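Local coordinates for protein putative polyketide cyclase (Silicibacter sp. TM1040, PDB 3F8H) that is of unknown function but, as a putative polyketide cyclase with a SnoaL-like domain, may act on a polyketide-like substrate, at residues G100-L103 with A104-E107; A68-S71 with H72-E76. One frame throughout, in Å; residues are numbered along the deposited sequence.

Contact 1: G100-L103 with A104-E107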
# COMPACT_ATOMS: atom_id res chain seq x y z
N GLY A 100 2.22 -17.97 -1.44
CA GLY A 100 1.76 -18.87 -0.37
C GLY A 100 0.86 -20.03 -0.69
O GLY A 100 0.47 -20.27 -1.80
N THR A 101 0.54 -20.72 0.39
CA THR A 101 -0.38 -21.84 0.46
C THR A 101 -1.34 -21.59 1.61
O THR A 101 -0.94 -21.23 2.72
CB THR A 101 0.38 -23.13 0.72
OG1 THR A 101 1.41 -23.24 -0.27
CG2 THR A 101 -0.55 -24.42 0.65
N TYR A 102 -2.62 -21.78 1.32
CA TYR A 102 -3.71 -21.57 2.30
C TYR A 102 -3.93 -22.89 3.01
O TYR A 102 -4.51 -23.85 2.46
CB TYR A 102 -4.92 -20.99 1.59
CG TYR A 102 -6.07 -20.53 2.44
CD1 TYR A 102 -5.91 -20.11 3.74
CD2 TYR A 102 -7.33 -20.43 1.88
CE1 TYR A 102 -7.00 -19.64 4.48
CE2 TYR A 102 -8.40 -19.99 2.58
CZ TYR A 102 -8.25 -19.59 3.88
OH TYR A 102 -9.38 -19.14 4.55
N LEU A 103 -3.41 -22.92 4.24
CA LEU A 103 -3.34 -24.13 5.08
C LEU A 103 -4.57 -24.43 5.89
O LEU A 103 -4.99 -25.57 6.00
CB LEU A 103 -2.17 -24.02 6.06
CG LEU A 103 -0.78 -23.72 5.51
CD1 LEU A 103 0.18 -23.50 6.68
CD2 LEU A 103 -0.33 -24.85 4.58
N ALA A 104 -5.12 -23.39 6.50
CA ALA A 104 -6.31 -23.55 7.33
C ALA A 104 -7.19 -22.34 7.25
O ALA A 104 -6.73 -21.23 7.12
CB ALA A 104 -5.92 -23.87 8.81
N THR A 105 -8.48 -22.56 7.33
CA THR A 105 -9.46 -21.49 7.13
C THR A 105 -9.37 -20.34 8.10
O THR A 105 -9.28 -20.51 9.32
CB THR A 105 -10.89 -22.05 7.11
OG1 THR A 105 -10.96 -23.08 6.13
CG2 THR A 105 -11.92 -20.96 6.79
N ASP A 106 -9.35 -19.15 7.52
CA ASP A 106 -9.31 -17.90 8.28
C ASP A 106 -10.73 -17.35 8.29
O ASP A 106 -11.33 -17.10 7.25
CB ASP A 106 -8.36 -16.92 7.65
CG ASP A 106 -7.93 -15.81 8.58
OD1 ASP A 106 -8.41 -15.71 9.73
OD2 ASP A 106 -7.08 -15.01 8.16
N GLU A 107 -11.27 -17.22 9.49
CA GLU A 107 -12.66 -16.78 9.71
C GLU A 107 -13.15 -15.71 8.77
O GLU A 107 -12.68 -14.58 8.77
CB GLU A 107 -12.85 -16.28 11.16
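Tyr102, the last residue of strand 91-102, reaches forward alongside the loop it leads into: Ala104 O meets the CD1 and CE1 portion of its ring, while Thr105 and Asp106 meet its hydroxyl. Ala104 O lies 3.1 Å from Tyr102 CE1 and 3.7 Å from Tyr102 CD1. This oxygen approaches obliquely, neither squarely over a face nor squarely at the rim. The first torsion of Tyr102 sets CG opposite the backbone N (chi1 -172°), which carries the ring along beside the departing chain. The chain bends at Leu103, where phi and psi are -86° and -44°, and Ala104 is extended again. That bend brings Ala104 O to the ring; the CB of Ala104 points away overall yet still touches Leu103. The isobutyl end of Leu103 leads away from residues 104-107. At the far end of the ring, Asp106 N donates to Tyr102 OH at 3.0 Å. The bond is almost straight and arrives at the ring edge, near its plane. Thr105, between Ala104 and Asp106, brings its CA to 3.5 Å from Tyr102 OH and its methyl CG2 to 3.8 Å from the same oxygen. The hydroxyl also bonds to Pro110 O, farther along this loop, and Thr105 OG1 is bonded to Ala112 N. In the Asp106 carboxylate, OD1 bonds to His69 NE2 and OD2 to Tyr74 OH. Because a carbonyl can only accept, the phenol must give its proton to Pro110 while receiving the amide N-H of Asp106. One side-chain oxygen thus fills both of its hydrogen-bonding roles with main-chain partners, a geometry consistent with the loop after strand 91-102 being held against the hydroxyl end of the tyrosine.

Contact 2: A68-S71 with H72-E76; sequences AHMS and HCYKE
His69 CG lies opposite its backbone N (chi1 -179°) and Cys73 SG lies beside its own N (chi1 -64°), which brings the thiol over one face of the imidazole one turn back along the helix. SG sits 4.2 Å from the centroid of the His69 ring, 28° off the ring normal, and its nearest ring atom is His69 NE2, itself bonded to Asp106. In the backbone, His69 O accepts the N-H of Cys73 at 3.2 Å. The last such bond of the turn is made by Tyr74 N to Met70 O, 2.8 Å, although Tyr74 has already left helical phi and psi. Here helix 60-73 passes directly into strand 74-85, an outermost strand of the mixed sheet within this chain of the SnoaL-like fold, and a water bridges two carbonyls across the change, donating to Ser71 O at 2.6 Å and to Tyr74 O at 2.7 Å. Selenomethionine Met70 spans the same junction through its side chain, which bends at its end. The terminal methyl CE comes to 4.0 Å from Tyr74 CD2 and to 3.6 Å from Glu76 OE1, Met70 and Glu76 crossing at about a right angle. One face of the Tyr74 ring meets the CB of its neighbour Cys73, offset toward the rim, while OE2 of Glu76 bonds to Tyr117 OH and to a diol that is probably from the crystallisation liquor.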
# COMPACT_ATOMS: atom_id res chain seq x y z
N ALA A 68 0.75 -16.10 15.43
CA ALA A 68 0.34 -17.50 15.66
C ALA A 68 -0.85 -17.83 14.77
O ALA A 68 -0.98 -18.92 14.16
CB ALA A 68 0.04 -17.74 17.13
N HIS A 69 -1.73 -16.86 14.68
CA HIS A 69 -2.92 -17.02 13.85
C HIS A 69 -2.48 -17.20 12.40
O HIS A 69 -2.94 -18.10 11.69
CB HIS A 69 -3.85 -15.82 13.98
CG HIS A 69 -5.09 -15.94 13.18
ND1 HIS A 69 -6.21 -16.59 13.65
CD2 HIS A 69 -5.39 -15.54 11.92
CE1 HIS A 69 -7.14 -16.59 12.71
NE2 HIS A 69 -6.67 -15.96 11.65
N MSE A 70 -1.56 -16.35 11.96
CA MSE A 70 -1.14 -16.44 10.56
C MSE A 70 -0.44 -17.74 10.28
O MSE A 70 -0.55 -18.33 9.20
CB MSE A 70 -0.21 -15.31 10.16
CG MSE A 70 -0.91 -14.02 9.79
SE MSE A 70 0.33 -12.90 8.75
CE MSE A 70 0.10 -13.80 6.99
N SER A 71 0.27 -18.18 11.29
CA SER A 71 1.13 -19.35 11.21
C SER A 71 0.29 -20.61 10.99
O SER A 71 0.65 -21.58 10.29
CB SER A 71 1.93 -19.44 12.52
OG SER A 71 2.87 -20.45 12.42
N HIS A 72 -0.91 -20.51 11.53
CA HIS A 72 -1.87 -21.59 11.46
C HIS A 72 -2.54 -21.61 10.08
O HIS A 72 -2.70 -22.63 9.48
CB HIS A 72 -2.96 -21.40 12.54
CG HIS A 72 -4.09 -22.37 12.43
ND1 HIS A 72 -3.97 -23.70 12.76
CD2 HIS A 72 -5.39 -22.18 12.10
CE1 HIS A 72 -5.13 -24.30 12.59
NE2 HIS A 72 -6.01 -23.40 12.20
N CYS A 73 -2.87 -20.44 9.58
CA CYS A 73 -3.65 -20.37 8.35
C CYS A 73 -2.88 -20.37 7.05
O CYS A 73 -3.38 -20.85 6.03
CB CYS A 73 -4.52 -19.12 8.36
SG CYS A 73 -5.77 -19.06 9.65
N TYR A 74 -1.67 -19.83 7.10
CA TYR A 74 -0.89 -19.60 5.88
C TYR A 74 0.57 -19.91 6.01
O TYR A 74 1.16 -19.74 7.06
CB TYR A 74 -0.91 -18.11 5.48
CG TYR A 74 -2.26 -17.46 5.50
CD1 TYR A 74 -3.13 -17.58 4.44
CD2 TYR A 74 -2.67 -16.71 6.60
CE1 TYR A 74 -4.37 -17.00 4.48
CE2 TYR A 74 -3.92 -16.16 6.65
CZ TYR A 74 -4.76 -16.30 5.58
OH TYR A 74 -6.01 -15.74 5.59
N LYS A 75 1.14 -20.35 4.89
CA LYS A 75 2.60 -20.44 4.76
C LYS A 75 2.96 -19.61 3.55
O LYS A 75 2.53 -19.91 2.44
CB LYS A 75 3.10 -21.86 4.57
CG LYS A 75 4.64 -21.91 4.39
CD LYS A 75 5.42 -21.14 5.53
CE LYS A 75 6.97 -21.11 5.30
NZ LYS A 75 7.80 -20.40 6.34
N GLU A 76 3.79 -18.59 3.77
CA GLU A 76 4.14 -17.64 2.74
C GLU A 76 5.60 -17.27 2.72
O GLU A 76 6.28 -17.28 3.75
CB GLU A 76 3.39 -16.31 2.96
CG GLU A 76 1.93 -16.43 3.16
CD GLU A 76 1.22 -15.09 3.27
OE1 GLU A 76 1.81 -14.11 3.79
OE2 GLU A 76 0.04 -15.04 2.85
O HOH W 1 2.53 -21.56 8.54

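How the contacts relate
From the N terminus, contact 2 comes first, where helix 60-73 runs into strand 74-85; contact 1 follows at the end of strand 91-102. Each is a local contact within one unbroken piece of chain, so neither closes a long loop, and the two stand in series without nesting or crossing. They meet in space, with centres about 7 Å apart, because strands 74-85 and 91-102 are antiparallel neighbours in the sheet. Leu103 N lies 2.7 Å from Cys73 O, a probable hydrogen bond, and Ala104 CB packs 3.4 Å from His72 NE2. Together they join the helix's C-terminal end to the loop leading toward strand 115-128.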